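Local coordinates for transferrin binding protein B (Actinobacillus suis, PDB 3PQU), which probably binds host transferrin at the outer membrane surface as a lipoprotein receptor component, helping the bacterium to acquire iron, at residues F237-R248 and V260-I270. Residues are numbered along the deposited sequence; the frame is centred on the assembly and turned at random.
Sequences FDNKKLTGSLYR and VTKRYSIEADI
The side chains of Arg248 and Arg263 lie side by side and point the same way, their guanidinium planes 65° apart. Arg263 NH2 packs on the aliphatic part of its neighbour, 3.8 Å from Arg248 CD. A water sits in plane at the edge of the Arg248 guanidinium, 3.0 Å from Arg248 NH1, and links it to Arg248 O and Thr261 OG1. The extended chain of Arg248, with CG anti to the backbone N (chi1 179°), carries NE to a salt bridge with Asp207. Arg263 makes a cation-pi contact with Phe289. These outside partners probably offset the closeness of the two positive charges.

The Tyr247 ring meets Lys262 obliquely, with Tyr247 CE1 3.8 Å from Lys262 CB. The lysine chain bends at chi3 (-58°) and passes the phenol oxygen. Its ammonium gives a hydrogen bond to a water that also joins Ser245 OG and Ser265 OG. Ser265 OG also bonds to Glu282. On the same face, Lys241 NZ bridges to Asp269 OD1 at 2.8 Å, on the syn side of the carboxylate.

The opposite face is mostly apolar away from its Arg248 and Thr261 end. Leu246 CD1 fits against both Tyr264 CB and Ile266 CD1, each 3.9 Å away. Farther along, Leu242 CG rests on Ala268 CB at 3.9 Å. Beyond it, Ile270 CD1 approaches the Phe237 ring obliquely. The Tyr264 hydroxyl leaves this pair of strands and bonds to Thr290 O.

Backbone hydrogen bonds run from Lys240 to Arg248. A classic beta bulge at Arg263 and Tyr264 shifts their register by one residue: Arg263 N bonds to Leu246 O at 2.8 Å, and Tyr264 N bonds weakly to the same oxygen. This is a bulged antiparallel beta hairpin, with one polar face and one mostly apolar face, in the wall of the first of the two TbpB beta barrels.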
# COMPACT_ATOMS: atom_id res chain seq x y z
N PHE A 237 16.26 -8.98 0.60
CA PHE A 237 15.63 -8.31 -0.54
C PHE A 237 16.09 -8.92 -1.87
O PHE A 237 15.29 -9.07 -2.79
CB PHE A 237 15.90 -6.80 -0.51
CG PHE A 237 15.05 -6.05 0.51
CD1 PHE A 237 13.70 -5.80 0.26
CD2 PHE A 237 15.61 -5.58 1.69
CE1 PHE A 237 12.91 -5.11 1.20
CE2 PHE A 237 14.85 -4.88 2.63
CZ PHE A 237 13.49 -4.65 2.38
N ASP A 238 17.36 -9.28 -1.96
CA ASP A 238 17.89 -9.87 -3.20
C ASP A 238 17.20 -11.19 -3.58
O ASP A 238 17.03 -11.48 -4.76
CB ASP A 238 19.41 -10.04 -3.11
CG ASP A 238 20.14 -8.70 -3.10
OD1 ASP A 238 19.48 -7.65 -3.26
OD2 ASP A 238 21.38 -8.70 -2.93
N ASN A 239 16.79 -11.98 -2.59
CA ASN A 239 16.07 -13.24 -2.85
C ASN A 239 14.55 -13.12 -2.65
O ASN A 239 13.82 -14.12 -2.72
CB ASN A 239 16.66 -14.39 -2.02
CG ASN A 239 18.02 -14.86 -2.56
OD1 ASN A 239 18.21 -14.96 -3.77
ND2 ASN A 239 18.96 -15.13 -1.66
N LYS A 240 14.07 -11.91 -2.41
CA LYS A 240 12.64 -11.67 -2.28
C LYS A 240 11.99 -12.50 -1.17
O LYS A 240 10.88 -13.04 -1.35
CB LYS A 240 11.94 -12.01 -3.60
CG LYS A 240 12.37 -11.16 -4.78
CD LYS A 240 12.12 -9.68 -4.51
CE LYS A 240 12.37 -8.83 -5.75
NZ LYS A 240 12.23 -7.37 -5.43
N LYS A 241 12.66 -12.62 -0.04
CA LYS A 241 12.14 -13.42 1.08
C LYS A 241 12.42 -12.70 2.38
O LYS A 241 13.26 -11.81 2.43
CB LYS A 241 12.83 -14.79 1.15
CG LYS A 241 12.51 -15.76 0.03
CD LYS A 241 13.23 -17.09 0.25
CE LYS A 241 12.75 -18.15 -0.73
NZ LYS A 241 11.30 -18.47 -0.57
N LEU A 242 11.76 -13.12 3.46
CA LEU A 242 12.06 -12.60 4.77
C LEU A 242 11.66 -13.60 5.84
O LEU A 242 10.79 -14.44 5.63
CB LEU A 242 11.30 -11.28 5.01
CG LEU A 242 9.77 -11.34 5.13
CD1 LEU A 242 9.32 -11.75 6.52
CD2 LEU A 242 9.18 -9.98 4.77
N THR A 243 12.28 -13.47 7.01
CA THR A 243 11.89 -14.25 8.16
C THR A 243 11.75 -13.31 9.34
O THR A 243 12.12 -12.13 9.26
CB THR A 243 12.95 -15.32 8.52
OG1 THR A 243 14.18 -14.66 8.87
CG2 THR A 243 13.19 -16.29 7.35
N GLY A 244 11.22 -13.81 10.45
CA GLY A 244 11.13 -12.98 11.63
C GLY A 244 10.68 -13.75 12.85
O GLY A 244 10.37 -14.94 12.79
N SER A 245 10.60 -13.03 13.97
CA SER A 245 10.27 -13.61 15.26
C SER A 245 9.39 -12.64 16.04
O SER A 245 9.61 -11.43 16.00
CB SER A 245 11.57 -13.87 16.04
OG SER A 245 12.31 -14.91 15.44
N LEU A 246 8.42 -13.16 16.77
CA LEU A 246 7.61 -12.32 17.66
C LEU A 246 7.74 -12.81 19.08
O LEU A 246 7.55 -14.00 19.35
CB LEU A 246 6.13 -12.35 17.24
CG LEU A 246 5.84 -12.14 15.74
CD1 LEU A 246 4.33 -12.23 15.49
CD2 LEU A 246 6.37 -10.80 15.29
N TYR A 247 8.03 -11.88 20.00
CA TYR A 247 8.36 -12.21 21.38
C TYR A 247 7.39 -11.59 22.38
O TYR A 247 6.85 -10.51 22.14
CB TYR A 247 9.76 -11.68 21.72
CG TYR A 247 10.88 -12.28 20.92
CD1 TYR A 247 11.52 -13.44 21.35
CD2 TYR A 247 11.33 -11.68 19.74
CE1 TYR A 247 12.57 -14.01 20.62
CE2 TYR A 247 12.37 -12.23 19.01
CZ TYR A 247 12.99 -13.39 19.45
OH TYR A 247 14.03 -13.94 18.73
N ARG A 248 7.18 -12.29 23.49
CA ARG A 248 6.46 -11.74 24.64
C ARG A 248 7.47 -11.48 25.74
O ARG A 248 8.21 -12.39 26.17
CB ARG A 248 5.37 -12.72 25.12
CG ARG A 248 4.55 -12.25 26.35
CD ARG A 248 3.76 -13.42 26.97
NE ARG A 248 2.84 -13.00 28.04
CZ ARG A 248 3.15 -13.01 29.34
NH1 ARG A 248 4.34 -13.41 29.74
NH2 ARG A 248 2.26 -12.63 30.24
N VAL A 260 11.35 -13.95 28.80
CA VAL A 260 11.17 -13.58 27.40
C VAL A 260 10.87 -14.85 26.59
O VAL A 260 11.69 -15.76 26.55
CB VAL A 260 12.44 -12.91 26.86
CG1 VAL A 260 12.29 -12.63 25.35
CG2 VAL A 260 12.74 -11.64 27.63
N THR A 261 9.70 -14.92 25.96
CA THR A 261 9.38 -16.12 25.18
C THR A 261 9.04 -15.80 23.74
O THR A 261 8.33 -14.84 23.45
CB THR A 261 8.26 -16.97 25.82
OG1 THR A 261 7.11 -16.15 26.06
CG2 THR A 261 8.73 -17.57 27.13
N LYS A 262 9.57 -16.61 22.82
CA LYS A 262 9.21 -16.47 21.42
C LYS A 262 7.86 -17.15 21.20
O LYS A 262 7.70 -18.34 21.45
CB LYS A 262 10.27 -17.07 20.50
CG LYS A 262 9.96 -16.83 19.02
CD LYS A 262 10.89 -17.61 18.10
CE LYS A 262 12.34 -17.26 18.34
NZ LYS A 262 13.26 -17.87 17.32
N ARG A 263 6.89 -16.37 20.72
CA ARG A 263 5.54 -16.88 20.43
C ARG A 263 5.40 -17.35 18.97
O ARG A 263 4.64 -18.27 18.68
CB ARG A 263 4.51 -15.78 20.67
CG ARG A 263 4.31 -15.41 22.11
CD ARG A 263 3.52 -16.48 22.83
NE ARG A 263 2.61 -15.91 23.82
CZ ARG A 263 2.06 -16.60 24.80
NH1 ARG A 263 2.33 -17.89 24.94
NH2 ARG A 263 1.25 -16.00 25.66
N TYR A 264 6.11 -16.69 18.05
CA TYR A 264 5.96 -17.00 16.62
C TYR A 264 7.25 -16.85 15.83
O TYR A 264 8.09 -16.00 16.15
CB TYR A 264 4.93 -16.07 15.99
CG TYR A 264 3.49 -16.42 16.21
CD1 TYR A 264 2.88 -17.45 15.48
CD2 TYR A 264 2.72 -15.71 17.13
CE1 TYR A 264 1.54 -17.78 15.70
CE2 TYR A 264 1.41 -16.01 17.34
CZ TYR A 264 0.81 -17.04 16.62
OH TYR A 264 -0.51 -17.31 16.84
N SER A 265 7.39 -17.69 14.80
CA SER A 265 8.39 -17.49 13.74
C SER A 265 7.63 -17.10 12.48
O SER A 265 6.54 -17.60 12.22
CB SER A 265 9.20 -18.78 13.42
OG SER A 265 10.00 -19.20 14.51
N ILE A 266 8.23 -16.27 11.64
CA ILE A 266 7.50 -15.82 10.47
C ILE A 266 8.31 -16.08 9.21
O ILE A 266 9.54 -15.96 9.22
CB ILE A 266 7.17 -14.31 10.61
CG1 ILE A 266 6.06 -14.12 11.65
CG2 ILE A 266 6.81 -13.71 9.27
CD1 ILE A 266 5.70 -12.68 11.88
N GLU A 267 7.65 -16.47 8.13
CA GLU A 267 8.33 -16.56 6.85
C GLU A 267 7.42 -15.97 5.79
O GLU A 267 6.19 -16.10 5.87
CB GLU A 267 8.76 -18.01 6.52
CG GLU A 267 7.61 -19.00 6.39
CD GLU A 267 8.08 -20.39 6.00
OE1 GLU A 267 9.27 -20.71 6.22
OE2 GLU A 267 7.26 -21.18 5.47
N ALA A 268 8.01 -15.30 4.80
CA ALA A 268 7.20 -14.68 3.76
C ALA A 268 8.00 -14.43 2.49
O ALA A 268 9.22 -14.35 2.52
CB ALA A 268 6.55 -13.37 4.28
N ASP A 269 7.29 -14.36 1.37
CA ASP A 269 7.89 -14.04 0.08
C ASP A 269 7.41 -12.67 -0.39
O ASP A 269 6.24 -12.31 -0.20
CB ASP A 269 7.51 -15.09 -0.98
CG ASP A 269 8.04 -16.48 -0.64
OD1 ASP A 269 9.22 -16.61 -0.29
OD2 ASP A 269 7.25 -17.45 -0.73
N ILE A 270 8.30 -11.94 -1.04
CA ILE A 270 8.05 -10.56 -1.44
C ILE A 270 7.60 -10.45 -2.89
O ILE A 270 8.29 -10.92 -3.79
CB ILE A 270 9.32 -9.69 -1.25
CG1 ILE A 270 9.69 -9.58 0.23
CG2 ILE A 270 9.12 -8.30 -1.84
CD1 ILE A 270 11.10 -9.03 0.47
O HOH W 1 12.56 -17.62 14.80
O HOH W 2 6.98 -14.18 28.46